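Local atomic coordinates of Two-component sensor histidine kinase (PDB entry 6OZB), a protein that probably senses light through a bilin chromophore held in a phytochrome-type GAF domain and relays the signal as a two-component histidine kinase. Residues C[85-90]-C[140-145]; C[102-107]-C[130-135]. The protein carries 1 engineered substitution. All coordinates share one frame; numbering follows the deposited sequence.

Contact 1 (C[85-90]-C[140-145]); sequences ADDIPP and VEYLTA. With PEB (phycoerythrobilin), chain F.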
loop_
_atom_site.group_PDB
_atom_site.type_symbol
_atom_site.label_atom_id
_atom_site.label_comp_id
_atom_site.label_asym_id
_atom_site.label_seq_id
_atom_site.Cartn_x
_atom_site.Cartn_y
_atom_site.Cartn_z
ATOM N N ALA C 85 -5.125 -20.763 19.764
ATOM C CA ALA C 85 -3.913 -19.987 19.542
ATOM C C ALA C 85 -3.601 -19.888 18.059
ATOM O O ALA C 85 -3.134 -18.857 17.592
ATOM C CB ALA C 85 -2.734 -20.615 20.288
ATOM N N ASP C 86 -3.869 -20.964 17.322
ATOM C CA ASP C 86 -3.519 -21.044 15.906
ATOM C C ASP C 86 -4.226 -20.005 15.037
ATOM O O ASP C 86 -3.800 -19.755 13.907
ATOM C CB ASP C 86 -3.852 -22.438 15.345
ATOM C CG ASP C 86 -2.879 -23.508 15.802
ATOM O OD1 ASP C 86 -1.853 -23.171 16.438
ATOM O OD2 ASP C 86 -3.135 -24.695 15.502
ATOM N N ASP C 87 -5.299 -19.405 15.542
ATOM C CA ASP C 87 -6.014 -18.391 14.768
ATOM C C ASP C 87 -5.147 -17.146 14.565
ATOM O O ASP C 87 -5.353 -16.400 13.601
ATOM C CB ASP C 87 -7.334 -18.010 15.439
ATOM C CG ASP C 87 -8.400 -19.067 15.261
ATOM O OD1 ASP C 87 -8.039 -20.213 14.903
ATOM O OD2 ASP C 87 -9.592 -18.743 15.493
ATOM N N ILE C 88 -4.197 -16.936 15.480
ATOM C CA ILE C 88 -3.226 -15.850 15.388
ATOM C C ILE C 88 -1.830 -16.478 15.379
ATOM O O ILE C 88 -1.258 -16.739 16.434
ATOM C CB ILE C 88 -3.371 -14.861 16.576
ATOM C CG1 ILE C 88 -4.812 -14.370 16.670
ATOM C CG2 ILE C 88 -2.430 -13.679 16.415
ATOM C CD1 ILE C 88 -5.084 -13.455 17.831
ATOM N N PRO C 89 -1.267 -16.716 14.180
ATOM C CA PRO C 89 0.026 -17.402 14.070
ATOM C C PRO C 89 1.169 -16.567 14.621
ATOM O O PRO C 89 0.985 -15.374 14.835
ATOM C CB PRO C 89 0.187 -17.609 12.559
ATOM C CG PRO C 89 -1.177 -17.518 12.018
ATOM C CD PRO C 89 -1.839 -16.459 12.854
ATOM N N PRO C 90 2.338 -17.180 14.833
ATOM C CA PRO C 90 3.484 -16.495 15.447
ATOM C C PRO C 90 3.858 -15.150 14.792
ATOM O O PRO C 90 4.064 -14.176 15.517
ATOM C CB PRO C 90 4.607 -17.509 15.269
ATOM C CG PRO C 90 3.927 -18.798 15.300
ATOM C CD PRO C 90 2.649 -18.589 14.557
ATOM N N VAL C 140 -8.498 -13.783 5.307
ATOM C CA VAL C 140 -9.624 -13.290 4.518
ATOM C C VAL C 140 -10.781 -14.277 4.604
ATOM O O VAL C 140 -11.929 -13.885 4.778
ATOM C CB VAL C 140 -9.250 -13.073 3.056
ATOM C CG1 VAL C 140 -10.494 -13.148 2.134
ATOM C CG2 VAL C 140 -8.600 -11.772 2.933
ATOM N N GLU C 141 -10.464 -15.552 4.432
ATOM C CA GLU C 141 -11.493 -16.599 4.432
ATOM C C GLU C 141 -12.168 -16.701 5.806
ATOM O O GLU C 141 -13.371 -16.921 5.905
ATOM C CB GLU C 141 -10.873 -17.942 3.989
ATOM C CG GLU C 141 -10.565 -17.971 2.464
ATOM C CD GLU C 141 -9.532 -19.018 2.037
ATOM O OE1 GLU C 141 -9.373 -20.041 2.740
ATOM O OE2 GLU C 141 -8.884 -18.814 0.982
ATOM N N TYR C 142 -11.383 -16.521 6.861
ATOM C CA TYR C 142 -11.861 -16.528 8.237
ATOM C C TYR C 142 -12.903 -15.429 8.450
ATOM O O TYR C 142 -13.974 -15.666 9.023
ATOM C CB TYR C 142 -10.665 -16.323 9.138
ATOM C CG TYR C 142 -10.842 -16.371 10.642
ATOM C CD1 TYR C 142 -11.024 -15.208 11.373
ATOM C CD2 TYR C 142 -10.731 -17.571 11.329
ATOM C CE1 TYR C 142 -11.124 -15.248 12.769
ATOM C CE2 TYR C 142 -10.827 -17.625 12.711
ATOM C CZ TYR C 142 -11.019 -16.467 13.422
ATOM O OH TYR C 142 -11.107 -16.548 14.790
ATOM N N LEU C 143 -12.590 -14.228 7.974
ATOM C CA LEU C 143 -13.499 -13.086 8.136
ATOM C C LEU C 143 -14.739 -13.273 7.238
ATOM O O LEU C 143 -15.872 -13.060 7.673
ATOM C CB LEU C 143 -12.777 -11.770 7.818
ATOM C CG LEU C 143 -11.645 -11.357 8.760
ATOM C CD1 LEU C 143 -10.894 -10.107 8.236
ATOM C CD2 LEU C 143 -12.131 -11.088 10.137
ATOM N N THR C 144 -14.521 -13.667 5.990
ATOM C CA THR C 144 -15.627 -13.863 5.070
ATOM C C THR C 144 -16.620 -14.930 5.611
ATOM O O THR C 144 -17.819 -14.805 5.423
ATOM C CB THR C 144 -15.121 -14.232 3.663
ATOM O OG1 THR C 144 -14.320 -13.164 3.158
ATOM C CG2 THR C 144 -16.287 -14.441 2.722
ATOM N N ALA C 145 -16.125 -15.960 6.293
ATOM C CA ALA C 145 -16.985 -16.996 6.827
ATOM C C ALA C 145 -17.941 -16.438 7.885
ATOM O O ALA C 145 -18.998 -17.020 8.120
ATOM C CB ALA C 145 -16.144 -18.111 7.418
HETATM C CHC PEB F . -8.086 -13.660 14.834
HETATM N NC PEB F . -6.247 -13.531 13.102
HETATM C C1C PEB F . -5.255 -12.691 12.699
HETATM C C2C PEB F . -5.274 -11.550 13.462
HETATM C C3C PEB F . -6.297 -11.674 14.376
HETATM C C4C PEB F . -6.901 -12.929 14.140
HETATM C CMC PEB F . -6.582 -10.592 15.402
HETATM C CAC PEB F . -4.265 -10.371 13.255
HETATM C CBC PEB F . -4.628 -9.555 12.025
HETATM C CGC PEB F . -5.764 -8.631 12.380
HETATM O O1C PEB F . -5.600 -7.811 13.327
HETATM O O2C PEB F . -6.856 -8.664 11.738
HETATM N ND PEB F . -9.653 -11.802 14.825
HETATM C C1D PEB F . -8.868 -12.783 15.682
HETATM C C2D PEB F . -9.914 -13.554 16.337
HETATM C C3D PEB F . -11.170 -13.151 15.937
HETATM C C4D PEB F . -11.104 -12.067 15.028
HETATM C CMD PEB F . -9.614 -14.757 17.272
HETATM C CAD PEB F . -12.468 -13.869 16.350
HETATM C CBD PEB F . -13.555 -13.114 16.698
HETATM O OD PEB F . -12.021 -11.451 14.505
HETATM N NA PEB F . -6.246 -18.054 10.875
HETATM C C1A PEB F . -7.118 -19.155 11.097
HETATM C C2A PEB F . -6.477 -20.412 10.571
HETATM C C3A PEB F . -5.114 -20.025 10.018
HETATM C C4A PEB F . -5.025 -18.502 10.240
HETATM C CMA PEB F . -6.394 -21.536 11.651
HETATM C CBA PEB F . -4.942 -21.805 8.170
HETATM O OA PEB F . -8.201 -19.066 11.652
HETATM C CHA PEB F . -3.978 -17.758 9.784
HETATM C CAA PEB F . -4.823 -20.315 8.542
HETATM N NB PEB F . -4.558 -15.420 11.021
HETATM C C1B PEB F . -3.834 -16.264 10.060
HETATM C C2B PEB F . -2.852 -15.490 9.339
HETATM C C3B PEB F . -2.946 -14.145 9.823
HETATM C C4B PEB F . -4.005 -14.062 10.891
HETATM C CHB PEB F . -4.278 -12.883 11.538
HETATM C CMB PEB F . -1.927 -16.025 8.294
HETATM C CAB PEB F . -2.117 -12.969 9.353
HETATM C CBB PEB F . -2.911 -12.189 8.328
HETATM C CGB PEB F . -1.941 -11.135 7.791
HETATM O O1B PEB F . -1.530 -10.242 8.591
HETATM O O2B PEB F . -1.547 -11.188 6.601
#

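Contact 2 (C[102-107]-C[130-135]); sequences RSIVDV and ICYRPV. With PEB (phycoerythrobilin), chain F.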
loop_
_atom_site.group_PDB
_atom_site.type_symbol
_atom_site.label_atom_id
_atom_site.label_comp_id
_atom_site.label_asym_id
_atom_site.label_seq_id
_atom_site.Cartn_x
_atom_site.Cartn_y
_atom_site.Cartn_z
ATOM N N ARG C 102 -1.643 -1.935 15.165
ATOM C CA ARG C 102 -3.081 -1.819 14.940
ATOM C C ARG C 102 -3.295 -2.241 13.498
ATOM O O ARG C 102 -2.506 -1.871 12.638
ATOM C CB ARG C 102 -3.577 -0.403 15.197
ATOM C CG ARG C 102 -3.391 0.078 16.667
ATOM C CD ARG C 102 -1.994 0.580 16.955
ATOM N NE ARG C 102 -1.585 1.657 16.063
ATOM C CZ ARG C 102 -1.868 2.944 16.245
ATOM N NH1 ARG C 102 -2.605 3.349 17.279
ATOM N NH2 ARG C 102 -1.450 3.822 15.363
ATOM N N SER C 103 -4.339 -3.024 13.236
ATOM C CA SER C 103 -4.534 -3.618 11.914
ATOM C C SER C 103 -5.924 -3.371 11.369
ATOM O O SER C 103 -6.895 -3.562 12.082
ATOM C CB SER C 103 -4.315 -5.120 11.969
ATOM O OG SER C 103 -3.005 -5.473 12.360
ATOM N N ILE C 104 -5.988 -2.961 10.098
ATOM C CA ILE C 104 -7.225 -2.755 9.360
ATOM C C ILE C 104 -7.276 -3.731 8.187
ATOM O O ILE C 104 -6.466 -3.611 7.291
ATOM C CB ILE C 104 -7.309 -1.323 8.794
ATOM C CG1 ILE C 104 -7.230 -0.265 9.901
ATOM C CG2 ILE C 104 -8.545 -1.156 7.927
ATOM C CD1 ILE C 104 -6.759 1.107 9.401
ATOM N N VAL C 105 -8.232 -4.662 8.176
ATOM C CA VAL C 105 -8.396 -5.581 7.051
ATOM C C VAL C 105 -9.538 -5.098 6.192
ATOM O O VAL C 105 -10.631 -4.861 6.681
ATOM C CB VAL C 105 -8.654 -7.046 7.510
ATOM C CG1 VAL C 105 -8.798 -7.958 6.326
ATOM C CG2 VAL C 105 -7.509 -7.519 8.388
ATOM N N ASP C 106 -9.264 -4.970 4.894
ATOM C CA ASP C 106 -10.236 -4.558 3.912
ATOM C C ASP C 106 -10.445 -5.734 2.967
ATOM O O ASP C 106 -9.638 -6.001 2.064
ATOM C CB ASP C 106 -9.749 -3.313 3.195
ATOM C CG ASP C 106 -10.799 -2.724 2.282
ATOM O OD1 ASP C 106 -11.606 -1.897 2.765
ATOM O OD2 ASP C 106 -10.791 -3.070 1.079
ATOM N N VAL C 107 -11.515 -6.470 3.204
ATOM C CA VAL C 107 -11.744 -7.699 2.454
ATOM C C VAL C 107 -11.888 -7.450 0.961
ATOM O O VAL C 107 -11.345 -8.217 0.143
ATOM C CB VAL C 107 -12.986 -8.428 3.014
ATOM C CG1 VAL C 107 -13.368 -9.592 2.157
ATOM C CG2 VAL C 107 -12.701 -8.914 4.448
ATOM N N ILE C 130 -0.289 4.498 8.187
ATOM C CA ILE C 130 -0.836 3.177 7.920
ATOM C C ILE C 130 -0.349 2.725 6.559
ATOM O O ILE C 130 -0.524 3.428 5.568
ATOM C CB ILE C 130 -2.364 3.163 7.943
ATOM C CG1 ILE C 130 -2.876 3.687 9.282
ATOM C CG2 ILE C 130 -2.877 1.748 7.709
ATOM C CD1 ILE C 130 -4.338 4.058 9.266
ATOM N N CYS C 131 0.276 1.545 6.539
ATOM C CA CYS C 131 0.869 0.948 5.336
ATOM C C CYS C 131 0.098 -0.324 4.946
ATOM O O CYS C 131 -0.072 -1.228 5.779
ATOM C CB CYS C 131 2.349 0.640 5.584
ATOM S SG CYS C 131 3.246 -0.097 4.187
ATOM N N TYR C 132 -0.383 -0.397 3.702
ATOM C CA TYR C 132 -1.199 -1.532 3.279
ATOM C C TYR C 132 -0.405 -2.566 2.452
ATOM O O TYR C 132 0.393 -2.224 1.596
ATOM C CB TYR C 132 -2.425 -1.059 2.462
ATOM C CG TYR C 132 -3.504 -0.421 3.327
ATOM C CD1 TYR C 132 -3.432 0.925 3.682
ATOM C CD2 TYR C 132 -4.552 -1.156 3.806
ATOM C CE1 TYR C 132 -4.384 1.494 4.494
ATOM C CE2 TYR C 132 -5.512 -0.590 4.622
ATOM C CZ TYR C 132 -5.418 0.738 4.959
ATOM O OH TYR C 132 -6.386 1.301 5.778
ATOM N N ARG C 133 -0.697 -3.838 2.717
ATOM C CA ARG C 133 -0.060 -4.963 2.036
ATOM C C ARG C 133 -1.101 -6.056 1.835
ATOM O O ARG C 133 -2.144 -6.019 2.464
ATOM C CB ARG C 133 1.114 -5.501 2.858
ATOM C CG ARG C 133 0.698 -6.029 4.235
ATOM C CD ARG C 133 1.833 -6.781 4.938
ATOM N NE ARG C 133 1.446 -7.159 6.309
ATOM C CZ ARG C 133 0.703 -8.223 6.641
ATOM N NH1 ARG C 133 0.239 -9.043 5.708
ATOM N NH2 ARG C 133 0.419 -8.474 7.922
ATOM N N PRO C 134 -0.809 -7.049 0.988
ATOM C CA PRO C 134 -1.785 -8.140 0.839
ATOM C C PRO C 134 -1.934 -8.919 2.143
ATOM O O PRO C 134 -0.943 -9.196 2.819
ATOM C CB PRO C 134 -1.170 -9.016 -0.270
ATOM C CG PRO C 134 -0.263 -8.082 -1.018
ATOM C CD PRO C 134 0.315 -7.191 0.056
ATOM N N VAL C 135 -3.170 -9.232 2.502
ATOM C CA VAL C 135 -3.444 -9.994 3.717
ATOM C C VAL C 135 -3.494 -11.481 3.358
ATOM O O VAL C 135 -3.867 -11.826 2.253
ATOM C CB VAL C 135 -4.736 -9.535 4.383
ATOM C CG1 VAL C 135 -5.968 -9.933 3.561
ATOM C CG2 VAL C 135 -4.863 -10.085 5.821
HETATM C CHC PEB F . -8.086 -13.660 14.834
HETATM N NC PEB F . -6.247 -13.531 13.102
HETATM C C1C PEB F . -5.255 -12.691 12.699
HETATM C C2C PEB F . -5.274 -11.550 13.462
HETATM C C3C PEB F . -6.297 -11.674 14.376
HETATM C C4C PEB F . -6.901 -12.929 14.140
HETATM C CMC PEB F . -6.582 -10.592 15.402
HETATM C CAC PEB F . -4.265 -10.371 13.255
HETATM C CBC PEB F . -4.628 -9.555 12.025
HETATM C CGC PEB F . -5.764 -8.631 12.380
HETATM O O1C PEB F . -5.600 -7.811 13.327
HETATM O O2C PEB F . -6.856 -8.664 11.738
HETATM N ND PEB F . -9.653 -11.802 14.825
HETATM C C1D PEB F . -8.868 -12.783 15.682
HETATM C C2D PEB F . -9.914 -13.554 16.337
HETATM C C3D PEB F . -11.170 -13.151 15.937
HETATM C C4D PEB F . -11.104 -12.067 15.028
HETATM C CMD PEB F . -9.614 -14.757 17.272
HETATM C CAD PEB F . -12.468 -13.869 16.350
HETATM C CBD PEB F . -13.555 -13.114 16.698
HETATM O OD PEB F . -12.021 -11.451 14.505
HETATM N NA PEB F . -6.246 -18.054 10.875
HETATM C C1A PEB F . -7.118 -19.155 11.097
HETATM C C2A PEB F . -6.477 -20.412 10.571
HETATM C C3A PEB F . -5.114 -20.025 10.018
HETATM C C4A PEB F . -5.025 -18.502 10.240
HETATM C CMA PEB F . -6.394 -21.536 11.651
HETATM C CBA PEB F . -4.942 -21.805 8.170
HETATM O OA PEB F . -8.201 -19.066 11.652
HETATM C CHA PEB F . -3.978 -17.758 9.784
HETATM C CAA PEB F . -4.823 -20.315 8.542
HETATM N NB PEB F . -4.558 -15.420 11.021
HETATM C C1B PEB F . -3.834 -16.264 10.060
HETATM C C2B PEB F . -2.852 -15.490 9.339
HETATM C C3B PEB F . -2.946 -14.145 9.823
HETATM C C4B PEB F . -4.005 -14.062 10.891
HETATM C CHB PEB F . -4.278 -12.883 11.538
HETATM C CMB PEB F . -1.927 -16.025 8.294
HETATM C CAB PEB F . -2.117 -12.969 9.353
HETATM C CBB PEB F . -2.911 -12.189 8.328
HETATM C CGB PEB F . -1.941 -11.135 7.791
HETATM O O1B PEB F . -1.530 -10.242 8.591
HETATM O O2B PEB F . -1.547 -11.188 6.601
#

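Contact 1 (C[85-90]-C[140-145])
Tyr-142, on helix 137-145, reaches across one side of the bound phycoerythrobilin to the carboxylate of Asp-87, on the loop that precedes helix 90-99. Its CB points toward that loop, and CG lies anti to the backbone N (chi1 -176°), which sets the ring alongside the bilin. Beyond CG, the ring runs between the two ends of the bilin. On one side CD2 lies 3.0 Å from PEB OA, the carbonyl oxygen of a terminal ring, which approaches obliquely. CE2 is shared between OA and Asp-87 OD2, the latter 3.2 Å away and near the ring plane. On the other side CE1 meets PEB C3D, of the opposite end ring, in plane at the edge, at 3.8 Å. At the tip, Tyr-142 OH donates a hydrogen bond of 2.8 Å to Asp-87 OD2, and it also sits 3.4 Å from PEB CAD. The sequence Asp-87, Ile-88, Pro-89 is the Asp-Ile-Pro motif of phytochrome GAF domains, which lies against the bilin pyrroles. Here Asp-87 O comes within 2.9 Å of PEB NB, while Ile-88 CG1 packs on PEB C4C and Pro-89 CD stands 3.4 Å from PEB C1B. The Asp-87 carboxylate and the tyrosine ring are turned 82° apart. The phenol approaches OD2 from the anti side, 31° out of the carboxylate plane, while OD1 lies near OA and the methyl CMA of the chromophore. Arg-93 NH2 makes weak hydrogen bonds to Ala-85 O and Ile-88 O.

Contact 2 (C[102-107]-C[130-135])
In the antiparallel sheet of the GAF domain, Ile-104 of strand 102-106 meets Ile-130 and Tyr-132 of the segment holding strand 131-134, the outermost within this chain, although strand 111-115 lies between the two. Ile-104 CD1 touches Ile-130 CD1 at 3.8 Å, the side chains crossing at about a right angle. The same CD1 packs 3.6 Å from Tyr-132 OH; CG of this tyrosine, anti to the carbonyl carbon (chi1 -74°), brings the phenol end nearer to Ile-104. Toward the chromophore, Val-105 CG1 approaches Val-135 CG1 loosely, at 4.4 Å; Val-105 CG2 lies near O2C of one phycoerythrobilin propionate and Val-135 CG2 near O2B of the other. Arg-133 grips the latter propionate edge-on with two hydrogen bonds: NH1 to PEB O2B at 2.9 Å, nearly straight (172°), and NH2 to PEB O1B at 2.7 Å. Gln-114 OE1 accepts a further bond from NH2, which helps fix the rotation of the guanidinium. A leucine in place of Arg-133 would probably leave this carboxylate without its paired donors and countercharge, and its arm freer to turn. Leu-181 of helix 178-201 touches both isoleucines on one side of the sheet. On the other, Ile-112 of strand 111-115 lies against both valines, and helix 137-145 packs over them, with Leu-143 on Val-105 and Val-140 on Val-135.

Both contacts line the same bilin pocket, and along the chain contact 2 is nested inside the loop closed by contact 1. Contact 2 is buried and mostly apolar between its segments; Arg-133 bonds to a bilin propionate rather than across to the other segment. Contact 1 is smaller and only partly buried, and a single polar bond joins its segments beside the pyrrole rings. Helix 137-145, which carries half of contact 1, follows strand 131-134 of contact 2 directly, and the two sites touch where Val-140 CG2 comes within 3.3 Å of Val-135 CG1. Contact 2 meets both propionates, one hydrogen-bonded by Arg-133, while the loop and helix of contact 1 meet the ring system.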